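Local atomic coordinates of thymine dioxygenase (Neurospora crassa, PDB entry 5C3Q), a protein that probably oxidises thymine with an iron centre and 2-oxoglutarate as co-substrate, as many members of the iron/ascorbate-dependent oxidoreductase family do with their substrates. Residues F183-L194 against S290-S301; G91-V100 against I112-Y123. All coordinates share one frame; numbering follows the deposited sequence.

Contact 1. Residues F183-L194 against S290-S301; sequences FVDVGDNILRLL and SIAYFCNPNHKS. With TDR (thymine), chain G; AKG (2-oxoglutaric acid), chain F; EDO (1,2-ethanediol), chain I.
Arg192 and Phe294 meet where two antiparallel strands, 190-194 and 290-295, form one wall of the substrate pocket. Carrying CG anti to the backbone N (chi1 -179°) and bending at chi3, Arg192 reaches past the phenyl ring, with NE at the ring's edge, 3.6 Å from CE2 of Phe294, and the guanidinium turned 80° from the ring plane. Beyond, NH1 donates to the 2-oxoglutarate carboxylate oxygen O2 at 2.9 Å, while Glu124 makes a salt bridge to NE of Arg192. Phe294 offers a face to the thymine ring, N3 of thymine lying 3.5 Å from CG of Phe294. Further along the same face of the sheet, Ser290 OG donates to O4 at the other end of 2-oxoglutarate, at 2.7 Å. These strands belong to the double-stranded beta-helix fold of the family, and their pairing sets the substrate- and co-substrate-binding side chains next to one another. Packing is tightest on the opposite face, where Leu191 CD1 presses on Ile291 CG2 at 3.4 Å, closer than usual for two carbons, and helix 57-71 covers Ile291 and Leu193.

Next to the strands, amides and a carboxylate take over: Asn189 gives ND2 to the side-chain hydroxyl of Tyr293 and takes the backbone N-H of Asn296 on OD1. The carboxylate of Asp188 stacks nearly parallel to the His299 ring, and its OD2 takes the backbone N-H of His299 at 2.8 Å in an almost straight bond; Arg127 makes a salt bridge to the other oxygen. Asn298 ND2 donates a rather bent hydrogen bond to OD1 of the exposed Asp185 (3.1 Å). Toward solvent the fit slackens: exposed Lys300 merely grazes Val186, CE of Lys300 4.4 Å from CG2 of Val186, and a water links Asp188 OD2 to Lys300 N.

Contact 2. Residues G91-V100 against I112-Y123; sequences GYSAPGREKV and IRSAAPDIKESY
Tyr92 reaches across to Glu121, its hydroxyl donating to OE1 at 2.6 Å and meeting that oxygen nearly along the C-O bond, with the ring and carboxylate planes 68° apart. With chi1 at 174° the ring swings away from its own N and runs alongside the neighbouring strand, CD1 of Tyr92 3.3 Å from Ser122 O. The same OE1 is in a salt bridge with Lys78 and OE2 accepts from His195, so both carboxylate oxygens are held. Replacing Tyr92 by phenylalanine would probably deprive Glu121 OE1 of its hydroxyl partner and leave that oxygen to Lys78.

What brings Tyr92 within reach of Glu121 is a short antiparallel pairing: Ser93 and Ser122 form a hydrogen-bonded pair, Ser93 N donating to Ser122 O at 2.8 Å and Ser122 N to Ser93 O. A water joins Gly91 O to Ser122 OG. Past the strands the chains run on side by side without regular pairing, touching through side chains and carbonyls on a largely exposed flank. Pro95 rests its CG 3.1 Å from Asp118 O, and CG of Arg97 lies 3.7 Å from CG of Pro117, the side chains crossing at about a right angle. Farther out, Ile112 puts CG2 against Glu98 O and, at 4.0 Å, Val100 CG2.

Strand 91-93 is an outermost strand of the mixed sheet; strand 121-125 lies between it and strand 190-200, where Ser122 touches Arg192 and Leu194. Helix 57-71 packs on Tyr92 and Glu121 through Phe70 and Phe71, while the far end of the contact is formed by the last turn of helix 106-114.

How the contacts relate
Contact 2 comes first along the chain and is complete before contact 1 begins, and their centres lie 24 Å apart. They nevertheless share one mixed sheet, in which strands 284-295, 190-200, 121-125 and 91-93 follow in that order, so strand 190-200 of contact 1 neighbours strand 121-125 of contact 2. The two touch there: Leu193 N lies 2.9 Å from Tyr123 O, a probable hydrogen bond, and Leu194 CD2 packs on Ser122 CB at 3.8 Å. Strands 121-125 and 91-93 thus continue the same sheet outward to its edge, from the buried pocket wall of contact 1 to the more exposed contact 2.

Contact 1. Residues F183-L194 against S290-S301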
loop_
_atom_site.group_PDB
_atom_site.type_symbol
_atom_site.label_atom_id
_atom_site.label_comp_id
_atom_site.label_asym_id
_atom_site.label_seq_id
_atom_site.Cartn_x
_atom_site.Cartn_y
_atom_site.Cartn_z
ATOM N N PHE A 183 16.438 1.239 11.033
ATOM C CA PHE A 183 15.149 1.923 11.119
ATOM C C PHE A 183 13.972 1.037 10.697
ATOM O O PHE A 183 12.827 1.378 10.971
ATOM C CB PHE A 183 15.148 3.177 10.232
ATOM C CG PHE A 183 15.962 4.321 10.775
ATOM C CD1 PHE A 183 15.408 5.216 11.676
ATOM C CD2 PHE A 183 17.266 4.530 10.347
ATOM C CE1 PHE A 183 16.145 6.288 12.160
ATOM C CE2 PHE A 183 18.010 5.595 10.829
ATOM C CZ PHE A 183 17.449 6.475 11.739
ATOM N N VAL A 184 14.243 -0.070 10.005
ATOM C CA VAL A 184 13.176 -0.918 9.450
ATOM C C VAL A 184 13.267 -2.416 9.786
ATOM O O VAL A 184 12.405 -3.187 9.367
ATOM C CB VAL A 184 13.090 -0.779 7.906
ATOM C CG1 VAL A 184 12.915 0.679 7.502
ATOM C CG2 VAL A 184 14.307 -1.389 7.216
ATOM N N ASP A 185 14.278 -2.832 10.548
ATOM C CA ASP A 185 14.541 -4.269 10.747
ATOM C C ASP A 185 13.525 -5.024 11.627
ATOM O O ASP A 185 13.486 -6.256 11.598
ATOM C CB ASP A 185 15.973 -4.512 11.271
ATOM C CG ASP A 185 16.286 -3.742 12.548
ATOM O OD1 ASP A 185 15.384 -3.093 13.129
ATOM O OD2 ASP A 185 17.457 -3.793 12.973
ATOM N N VAL A 186 12.716 -4.303 12.400
ATOM C CA VAL A 186 11.718 -4.943 13.271
ATOM C C VAL A 186 10.550 -5.529 12.463
ATOM O O VAL A 186 9.963 -6.542 12.849
ATOM C CB VAL A 186 11.206 -3.962 14.352
ATOM C CG1 VAL A 186 10.040 -4.549 15.137
ATOM C CG2 VAL A 186 12.339 -3.591 15.298
ATOM N N GLY A 187 10.218 -4.899 11.342
ATOM C CA GLY A 187 9.130 -5.376 10.496
ATOM C C GLY A 187 7.763 -5.028 11.057
ATOM O O GLY A 187 6.856 -5.860 11.052
ATOM N N ASP A 188 7.616 -3.790 11.527
ATOM C CA ASP A 188 6.345 -3.286 12.046
ATOM C C ASP A 188 5.425 -2.910 10.883
ATOM O O ASP A 188 4.972 -1.777 10.770
ATOM C CB ASP A 188 6.582 -2.073 12.959
ATOM C CG ASP A 188 7.176 -2.453 14.298
ATOM O OD1 ASP A 188 6.792 -3.501 14.852
ATOM O OD2 ASP A 188 8.024 -1.697 14.806
ATOM N N ASN A 189 5.140 -3.896 10.042
ATOM C CA ASN A 189 4.420 -3.698 8.798
ATOM C C ASN A 189 3.008 -4.268 8.892
ATOM O O ASN A 189 2.699 -5.030 9.813
ATOM C CB ASN A 189 5.203 -4.374 7.674
ATOM C CG ASN A 189 6.639 -3.884 7.595
ATOM O OD1 ASN A 189 6.917 -2.704 7.830
ATOM N ND2 ASN A 189 7.562 -4.786 7.282
ATOM N N ILE A 190 2.149 -3.888 7.951
ATOM C CA ILE A 190 0.779 -4.388 7.915
ATOM C C ILE A 190 0.489 -4.995 6.547
ATOM O O ILE A 190 0.637 -4.338 5.512
ATOM C CB ILE A 190 -0.251 -3.287 8.246
ATOM C CG1 ILE A 190 -0.090 -2.811 9.698
ATOM C CG2 ILE A 190 -1.677 -3.766 7.999
ATOM C CD1 ILE A 190 -0.497 -3.818 10.757
ATOM N N LEU A 191 0.096 -6.263 6.559
ATOM C CA LEU A 191 -0.298 -6.976 5.353
ATOM C C LEU A 191 -1.811 -6.835 5.204
ATOM O O LEU A 191 -2.573 -7.434 5.967
ATOM C CB LEU A 191 0.127 -8.444 5.458
ATOM C CG LEU A 191 -0.350 -9.466 4.428
ATOM C CD1 LEU A 191 0.072 -9.073 3.025
ATOM C CD2 LEU A 191 0.200 -10.838 4.786
ATOM N N ARG A 192 -2.236 -6.020 4.240
ATOM C CA ARG A 192 -3.655 -5.790 3.984
ATOM C C ARG A 192 -4.132 -6.579 2.764
ATOM O O ARG A 192 -3.784 -6.258 1.623
ATOM C CB ARG A 192 -3.930 -4.299 3.779
ATOM C CG ARG A 192 -5.394 -3.971 3.522
ATOM C CD ARG A 192 -5.605 -2.507 3.184
ATOM N NE ARG A 192 -6.067 -1.731 4.329
ATOM C CZ ARG A 192 -6.416 -0.448 4.288
ATOM N NH1 ARG A 192 -6.350 0.242 3.151
ATOM N NH2 ARG A 192 -6.832 0.154 5.397
ATOM N N LEU A 193 -4.927 -7.613 3.021
ATOM C CA LEU A 193 -5.619 -8.353 1.975
ATOM C C LEU A 193 -6.874 -7.573 1.602
ATOM O O LEU A 193 -7.621 -7.152 2.486
ATOM C CB LEU A 193 -6.011 -9.749 2.473
ATOM C CG LEU A 193 -4.888 -10.596 3.078
ATOM C CD1 LEU A 193 -5.431 -11.954 3.483
ATOM C CD2 LEU A 193 -3.725 -10.756 2.110
ATOM N N LEU A 194 -7.095 -7.378 0.304
ATOM C CA LEU A 194 -8.243 -6.619 -0.190
ATOM C C LEU A 194 -9.073 -7.429 -1.172
ATOM O O LEU A 194 -8.540 -8.092 -2.063
ATOM C CB LEU A 194 -7.783 -5.330 -0.870
ATOM C CG LEU A 194 -7.308 -4.217 0.067
ATOM C CD1 LEU A 194 -6.316 -3.291 -0.627
ATOM C CD2 LEU A 194 -8.500 -3.439 0.599
ATOM N N SER A 290 -6.572 -7.405 -4.489
ATOM C CA SER A 290 -5.242 -6.844 -4.358
ATOM C C SER A 290 -4.723 -7.105 -2.955
ATOM O O SER A 290 -5.478 -7.480 -2.046
ATOM C CB SER A 290 -5.244 -5.342 -4.669
ATOM O OG SER A 290 -6.006 -4.618 -3.723
ATOM N N ILE A 291 -3.417 -6.929 -2.802
ATOM C CA ILE A 291 -2.763 -7.054 -1.519
ATOM C C ILE A 291 -1.859 -5.839 -1.350
ATOM O O ILE A 291 -0.943 -5.618 -2.154
ATOM C CB ILE A 291 -1.937 -8.353 -1.426
ATOM C CG1 ILE A 291 -2.830 -9.571 -1.701
ATOM C CG2 ILE A 291 -1.274 -8.457 -0.056
ATOM C CD1 ILE A 291 -2.103 -10.899 -1.720
ATOM N N ALA A 292 -2.135 -5.049 -0.319
ATOM C CA ALA A 292 -1.292 -3.919 0.039
ATOM C C ALA A 292 -0.466 -4.282 1.259
ATOM O O ALA A 292 -1.010 -4.522 2.343
ATOM C CB ALA A 292 -2.136 -2.690 0.321
ATOM N N TYR A 293 0.852 -4.329 1.085
ATOM C CA TYR A 293 1.754 -4.527 2.202
ATOM C C TYR A 293 2.332 -3.172 2.616
ATOM O O TYR A 293 3.238 -2.632 1.967
ATOM C CB TYR A 293 2.848 -5.529 1.834
ATOM C CG TYR A 293 3.724 -5.941 2.992
ATOM C CD1 TYR A 293 3.357 -6.988 3.828
ATOM C CD2 TYR A 293 4.924 -5.289 3.243
ATOM C CE1 TYR A 293 4.161 -7.374 4.887
ATOM C CE2 TYR A 293 5.740 -5.668 4.297
ATOM C CZ TYR A 293 5.353 -6.713 5.117
ATOM O OH TYR A 293 6.156 -7.096 6.168
ATOM N N PHE A 294 1.780 -2.616 3.690
ATOM C CA PHE A 294 2.213 -1.316 4.199
ATOM C C PHE A 294 3.498 -1.491 4.992
ATOM O O PHE A 294 3.512 -2.172 6.024
ATOM C CB PHE A 294 1.143 -0.702 5.105
ATOM C CG PHE A 294 -0.173 -0.470 4.421
ATOM C CD1 PHE A 294 -0.253 0.365 3.318
ATOM C CD2 PHE A 294 -1.331 -1.069 4.887
ATOM C CE1 PHE A 294 -1.464 0.594 2.689
ATOM C CE2 PHE A 294 -2.545 -0.845 4.265
ATOM C CZ PHE A 294 -2.613 -0.013 3.164
ATOM N N CYS A 295 4.576 -0.894 4.497
ATOM C CA CYS A 295 5.845 -0.906 5.208
ATOM C C CYS A 295 5.987 0.355 6.048
ATOM O O CYS A 295 5.638 1.459 5.604
ATOM C CB CYS A 295 7.010 -1.016 4.239
ATOM S SG CYS A 295 6.899 -2.406 3.095
ATOM N N ASN A 296 6.500 0.179 7.264
ATOM C CA ASN A 296 6.704 1.276 8.197
ATOM C C ASN A 296 8.101 1.230 8.796
ATOM O O ASN A 296 8.690 0.156 8.913
ATOM C CB ASN A 296 5.686 1.182 9.337
ATOM C CG ASN A 296 4.250 1.334 8.857
ATOM O OD1 ASN A 296 3.902 2.325 8.220
ATOM N ND2 ASN A 296 3.409 0.359 9.173
ATOM N N PRO A 297 8.632 2.394 9.200
ATOM C CA PRO A 297 9.796 2.342 10.075
ATOM C C PRO A 297 9.420 1.630 11.370
ATOM O O PRO A 297 8.230 1.508 11.677
ATOM C CB PRO A 297 10.107 3.818 10.356
ATOM C CG PRO A 297 9.346 4.600 9.346
ATOM C CD PRO A 297 8.161 3.770 8.977
ATOM N N ASN A 298 10.418 1.148 12.105
ATOM C CA ASN A 298 10.181 0.574 13.423
ATOM C C ASN A 298 9.367 1.575 14.232
ATOM O O ASN A 298 9.643 2.772 14.173
ATOM C CB ASN A 298 11.504 0.280 14.136
ATOM C CG ASN A 298 12.419 -0.634 13.332
ATOM O OD1 ASN A 298 11.965 -1.386 12.473
ATOM N ND2 ASN A 298 13.713 -0.573 13.615
ATOM N N HIS A 299 8.360 1.104 14.968
ATOM C CA HIS A 299 7.499 2.012 15.733
ATOM C C HIS A 299 8.306 2.874 16.708
ATOM O O HIS A 299 7.927 4.008 16.991
ATOM C CB HIS A 299 6.400 1.248 16.490
ATOM C CG HIS A 299 5.369 0.617 15.600
ATOM N ND1 HIS A 299 4.877 1.232 14.468
ATOM C CD2 HIS A 299 4.714 -0.564 15.697
ATOM C CE1 HIS A 299 3.979 0.451 13.898
ATOM N NE2 HIS A 299 3.862 -0.647 14.623
ATOM N N LYS A 300 9.416 2.333 17.210
ATOM C CA LYS A 300 10.308 3.069 18.110
ATOM C C LYS A 300 11.141 4.164 17.419
ATOM O O LYS A 300 11.739 4.998 18.100
ATOM C CB LYS A 300 11.253 2.094 18.830
ATOM C CG LYS A 300 12.320 1.471 17.933
ATOM C CD LYS A 300 13.037 0.310 18.611
ATOM C CE LYS A 300 14.044 -0.327 17.670
ATOM N NZ LYS A 300 14.774 -1.456 18.306
ATOM N N SER A 301 11.181 4.161 16.087
ATOM C CA SER A 301 12.056 5.065 15.328
ATOM C C SER A 301 11.699 6.536 15.467
ATOM O O SER A 301 10.530 6.907 15.446
ATOM C CB SER A 301 12.033 4.714 13.838
ATOM O OG SER A 301 12.672 3.477 13.606
HETATM N N1 TDR G . -3.556 1.451 6.852
HETATM C C2 TDR G . -2.150 1.438 7.184
HETATM O O2 TDR G . -1.757 0.788 8.134
HETATM N N3 TDR G . -1.214 2.196 6.386
HETATM C C4 TDR G . -1.665 2.956 5.265
HETATM O O4 TDR G . -0.847 3.581 4.612
HETATM C C5 TDR G . -3.096 2.978 4.920
HETATM C CM5 TDR G . -3.628 3.760 3.761
HETATM C C6 TDR G . -4.034 2.209 5.743
HETATM C C1 AKG F . -4.690 0.843 -0.094
HETATM O O1 AKG F . -4.117 1.752 0.564
HETATM O O2 AKG F . -5.228 -0.132 0.469
HETATM C C2 AKG F . -4.741 0.932 -1.563
HETATM O O5 AKG F . -4.365 1.957 -2.124
HETATM C C3 AKG F . -5.261 -0.244 -2.367
HETATM C C4 AKG F . -5.074 -0.006 -3.863
HETATM C C5 AKG F . -5.508 -1.203 -4.676
HETATM O O3 AKG F . -4.998 -1.351 -5.807
HETATM O O4 AKG F . -6.359 -1.997 -4.220
HETATM C C1 EDO I . -9.074 -0.980 8.764
HETATM O O1 EDO I . -8.308 -0.983 7.556
HETATM C C2 EDO I . -10.361 -0.191 8.572
HETATM O O2 EDO I . -10.160 1.197 8.854
HETATM O O HOH W 1 9.632 -1.799 10.708
HETATM O O HOH W 2 3.915 -3.457 14.328
HETATM O O HOH W 3 9.867 -0.701 17.045
#

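Contact 2. Residues G91-V100 against I112-Y123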
loop_
_atom_site.group_PDB
_atom_site.type_symbol
_atom_site.label_atom_id
_atom_site.label_comp_id
_atom_site.label_asym_id
_atom_site.label_seq_id
_atom_site.Cartn_x
_atom_site.Cartn_y
_atom_site.Cartn_z
ATOM N N GLY A 91 -7.062 -7.249 11.631
ATOM C CA GLY A 91 -8.341 -7.933 11.535
ATOM C C GLY A 91 -9.215 -7.488 10.381
ATOM O O GLY A 91 -8.792 -6.715 9.510
ATOM N N TYR A 92 -10.446 -7.987 10.394
ATOM C CA TYR A 92 -11.365 -7.848 9.273
ATOM C C TYR A 92 -12.153 -6.548 9.333
ATOM O O TYR A 92 -12.609 -6.139 10.400
ATOM C CB TYR A 92 -12.338 -9.027 9.238
ATOM C CG TYR A 92 -13.415 -8.882 8.193
ATOM C CD1 TYR A 92 -13.132 -9.086 6.846
ATOM C CD2 TYR A 92 -14.718 -8.532 8.547
ATOM C CE1 TYR A 92 -14.114 -8.947 5.882
ATOM C CE2 TYR A 92 -15.706 -8.392 7.587
ATOM C CZ TYR A 92 -15.399 -8.601 6.257
ATOM O OH TYR A 92 -16.370 -8.465 5.292
ATOM N N SER A 93 -12.324 -5.914 8.177
ATOM C CA SER A 93 -13.114 -4.698 8.088
ATOM C C SER A 93 -13.875 -4.598 6.767
ATOM O O SER A 93 -13.413 -5.065 5.722
ATOM C CB SER A 93 -12.220 -3.476 8.268
ATOM O OG SER A 93 -13.004 -2.308 8.392
ATOM N N ALA A 94 -15.060 -4.002 6.840
ATOM C CA ALA A 94 -15.846 -3.655 5.662
ATOM C C ALA A 94 -16.575 -2.353 5.963
ATOM O O ALA A 94 -17.310 -2.281 6.944
ATOM C CB ALA A 94 -16.838 -4.758 5.339
ATOM N N PRO A 95 -16.369 -1.314 5.131
ATOM C CA PRO A 95 -16.972 -0.017 5.433
ATOM C C PRO A 95 -18.498 -0.058 5.374
ATOM O O PRO A 95 -19.065 -0.584 4.417
ATOM C CB PRO A 95 -16.407 0.903 4.344
ATOM C CG PRO A 95 -16.056 -0.004 3.219
ATOM C CD PRO A 95 -15.671 -1.315 3.833
ATOM N N GLY A 96 -19.143 0.480 6.405
ATOM C CA GLY A 96 -20.601 0.530 6.475
ATOM C C GLY A 96 -21.113 1.938 6.250
ATOM O O GLY A 96 -20.330 2.887 6.164
ATOM N N ARG A 97 -22.433 2.068 6.143
ATOM C CA ARG A 97 -23.075 3.371 5.998
ATOM C C ARG A 97 -23.244 4.042 7.356
ATOM O O ARG A 97 -23.619 3.393 8.332
ATOM C CB ARG A 97 -24.447 3.224 5.336
ATOM C CG ARG A 97 -24.393 3.006 3.835
ATOM C CD ARG A 97 -25.784 2.793 3.261
ATOM N NE ARG A 97 -25.799 2.969 1.809
ATOM C CZ ARG A 97 -25.939 4.136 1.179
ATOM N NH1 ARG A 97 -26.087 5.273 1.857
ATOM N NH2 ARG A 97 -25.933 4.166 -0.150
ATOM N N GLU A 98 -22.962 5.341 7.414
ATOM C CA GLU A 98 -23.268 6.136 8.599
ATOM C C GLU A 98 -24.778 6.279 8.714
ATOM O O GLU A 98 -25.473 6.393 7.705
ATOM C CB GLU A 98 -22.641 7.525 8.508
ATOM C CG GLU A 98 -21.121 7.540 8.526
ATOM C CD GLU A 98 -20.563 8.945 8.675
ATOM O OE1 GLU A 98 -21.152 9.887 8.104
ATOM O OE2 GLU A 98 -19.536 9.107 9.367
ATOM N N LYS A 99 -25.281 6.276 9.943
ATOM C CA LYS A 99 -26.712 6.403 10.188
ATOM C C LYS A 99 -27.050 7.805 10.668
ATOM O O LYS A 99 -26.237 8.458 11.321
ATOM C CB LYS A 99 -27.171 5.374 11.227
ATOM C CG LYS A 99 -26.854 3.929 10.862
ATOM C CD LYS A 99 -27.593 3.482 9.605
ATOM C CE LYS A 99 -26.877 2.343 8.898
ATOM N NZ LYS A 99 -27.336 2.203 7.488
ATOM N N VAL A 100 -28.249 8.266 10.326
ATOM C CA VAL A 100 -28.787 9.490 10.897
ATOM C C VAL A 100 -29.335 9.133 12.275
ATOM O O VAL A 100 -29.921 8.067 12.455
ATOM C CB VAL A 100 -29.902 10.094 10.017
ATOM C CG1 VAL A 100 -30.511 11.327 10.673
ATOM C CG2 VAL A 100 -29.359 10.442 8.638
ATOM N N ILE A 112 -25.137 12.439 4.577
ATOM C CA ILE A 112 -25.105 11.088 5.149
ATOM C C ILE A 112 -26.021 10.144 4.373
ATOM O O ILE A 112 -25.623 9.034 4.035
ATOM C CB ILE A 112 -25.494 11.089 6.648
ATOM C CG1 ILE A 112 -24.395 11.762 7.478
ATOM C CG2 ILE A 112 -25.717 9.669 7.159
ATOM C CD1 ILE A 112 -24.845 12.222 8.846
ATOM N N ARG A 113 -27.241 10.596 4.092
ATOM C CA ARG A 113 -28.212 9.797 3.338
ATOM C C ARG A 113 -27.734 9.470 1.922
ATOM O O ARG A 113 -27.975 8.373 1.417
ATOM C CB ARG A 113 -29.569 10.510 3.282
ATOM C CG ARG A 113 -30.348 10.425 4.583
ATOM C CD ARG A 113 -31.567 11.332 4.582
ATOM N NE ARG A 113 -32.430 11.073 5.737
ATOM C CZ ARG A 113 -33.366 11.902 6.202
ATOM N NH1 ARG A 113 -34.091 11.548 7.260
ATOM N NH2 ARG A 113 -33.583 13.080 5.627
ATOM N N SER A 114 -27.050 10.421 1.294
ATOM C CA SER A 114 -26.570 10.255 -0.078
ATOM C C SER A 114 -25.165 9.649 -0.156
ATOM O O SER A 114 -24.680 9.359 -1.250
ATOM C CB SER A 114 -26.595 11.603 -0.804
ATOM O OG SER A 114 -25.830 12.569 -0.103
ATOM N N ALA A 115 -24.518 9.450 0.992
ATOM C CA ALA A 115 -23.144 8.934 1.022
ATOM C C ALA A 115 -23.074 7.487 0.537
ATOM O O ALA A 115 -23.945 6.672 0.853
ATOM C CB ALA A 115 -22.556 9.048 2.423
ATOM N N ALA A 116 -22.029 7.184 -0.232
ATOM C CA ALA A 116 -21.831 5.860 -0.805
ATOM C C ALA A 116 -20.512 5.278 -0.296
ATOM O O ALA A 116 -19.446 5.725 -0.710
ATOM C CB ALA A 116 -21.821 5.951 -2.321
ATOM N N PRO A 117 -20.574 4.287 0.610
ATOM C CA PRO A 117 -19.323 3.726 1.140
ATOM C C PRO A 117 -18.549 2.896 0.111
ATOM O O PRO A 117 -19.148 2.313 -0.793
ATOM C CB PRO A 117 -19.790 2.849 2.309
ATOM C CG PRO A 117 -21.214 2.535 2.022
ATOM C CD PRO A 117 -21.767 3.687 1.236
ATOM N N ASP A 118 -17.225 2.860 0.256
ATOM C CA ASP A 118 -16.354 2.091 -0.641
ATOM C C ASP A 118 -16.810 0.634 -0.717
ATOM O O ASP A 118 -17.108 0.024 0.305
ATOM C CB ASP A 118 -14.903 2.149 -0.154
ATOM C CG ASP A 118 -14.280 3.531 -0.302
ATOM O OD1 ASP A 118 -14.923 4.439 -0.870
ATOM O OD2 ASP A 118 -13.131 3.709 0.154
ATOM N N ILE A 119 -16.882 0.089 -1.929
ATOM C CA ILE A 119 -17.329 -1.289 -2.117
ATOM C C ILE A 119 -16.108 -2.205 -2.037
ATOM O O ILE A 119 -15.549 -2.615 -3.052
ATOM C CB ILE A 119 -18.076 -1.483 -3.451
ATOM C CG1 ILE A 119 -19.202 -0.455 -3.595
ATOM C CG2 ILE A 119 -18.659 -2.888 -3.526
ATOM C CD1 ILE A 119 -19.770 -0.358 -4.997
ATOM N N LYS A 120 -15.698 -2.506 -0.810
ATOM C CA LYS A 120 -14.496 -3.292 -0.563
ATOM C C LYS A 120 -14.568 -3.966 0.803
ATOM O O LYS A 120 -15.354 -3.573 1.657
ATOM C CB LYS A 120 -13.252 -2.392 -0.631
ATOM C CG LYS A 120 -13.128 -1.386 0.511
ATOM C CD LYS A 120 -11.828 -0.599 0.436
ATOM C CE LYS A 120 -11.667 0.320 1.636
ATOM N NZ LYS A 120 -10.326 0.974 1.653
ATOM N N GLU A 121 -13.753 -4.995 0.994
ATOM C CA GLU A 121 -13.520 -5.546 2.324
ATOM C C GLU A 121 -12.033 -5.834 2.462
ATOM O O GLU A 121 -11.329 -6.000 1.464
ATOM C CB GLU A 121 -14.371 -6.799 2.585
ATOM C CG GLU A 121 -14.265 -7.883 1.528
ATOM C CD GLU A 121 -15.176 -9.074 1.787
ATOM O OE1 GLU A 121 -15.629 -9.280 2.934
ATOM O OE2 GLU A 121 -15.423 -9.834 0.831
ATOM N N SER A 122 -11.554 -5.862 3.699
ATOM C CA SER A 122 -10.134 -6.045 3.952
ATOM C C SER A 122 -9.874 -6.879 5.196
ATOM O O SER A 122 -10.713 -6.975 6.092
ATOM C CB SER A 122 -9.436 -4.688 4.076
ATOM O OG SER A 122 -9.903 -3.970 5.200
ATOM N N TYR A 123 -8.700 -7.495 5.222
ATOM C CA TYR A 123 -8.230 -8.227 6.377
ATOM C C TYR A 123 -6.752 -7.907 6.571
ATOM O O TYR A 123 -5.935 -8.130 5.672
ATOM C CB TYR A 123 -8.442 -9.725 6.177
ATOM C CG TYR A 123 -7.970 -10.555 7.346
ATOM C CD1 TYR A 123 -8.712 -10.621 8.523
ATOM C CD2 TYR A 123 -6.780 -11.268 7.278
ATOM C CE1 TYR A 123 -8.282 -11.379 9.598
ATOM C CE2 TYR A 123 -6.342 -12.027 8.347
ATOM C CZ TYR A 123 -7.094 -12.080 9.504
ATOM O OH TYR A 123 -6.648 -12.836 10.563
HETATM O O HOH W 4 -9.037 -4.451 7.782
#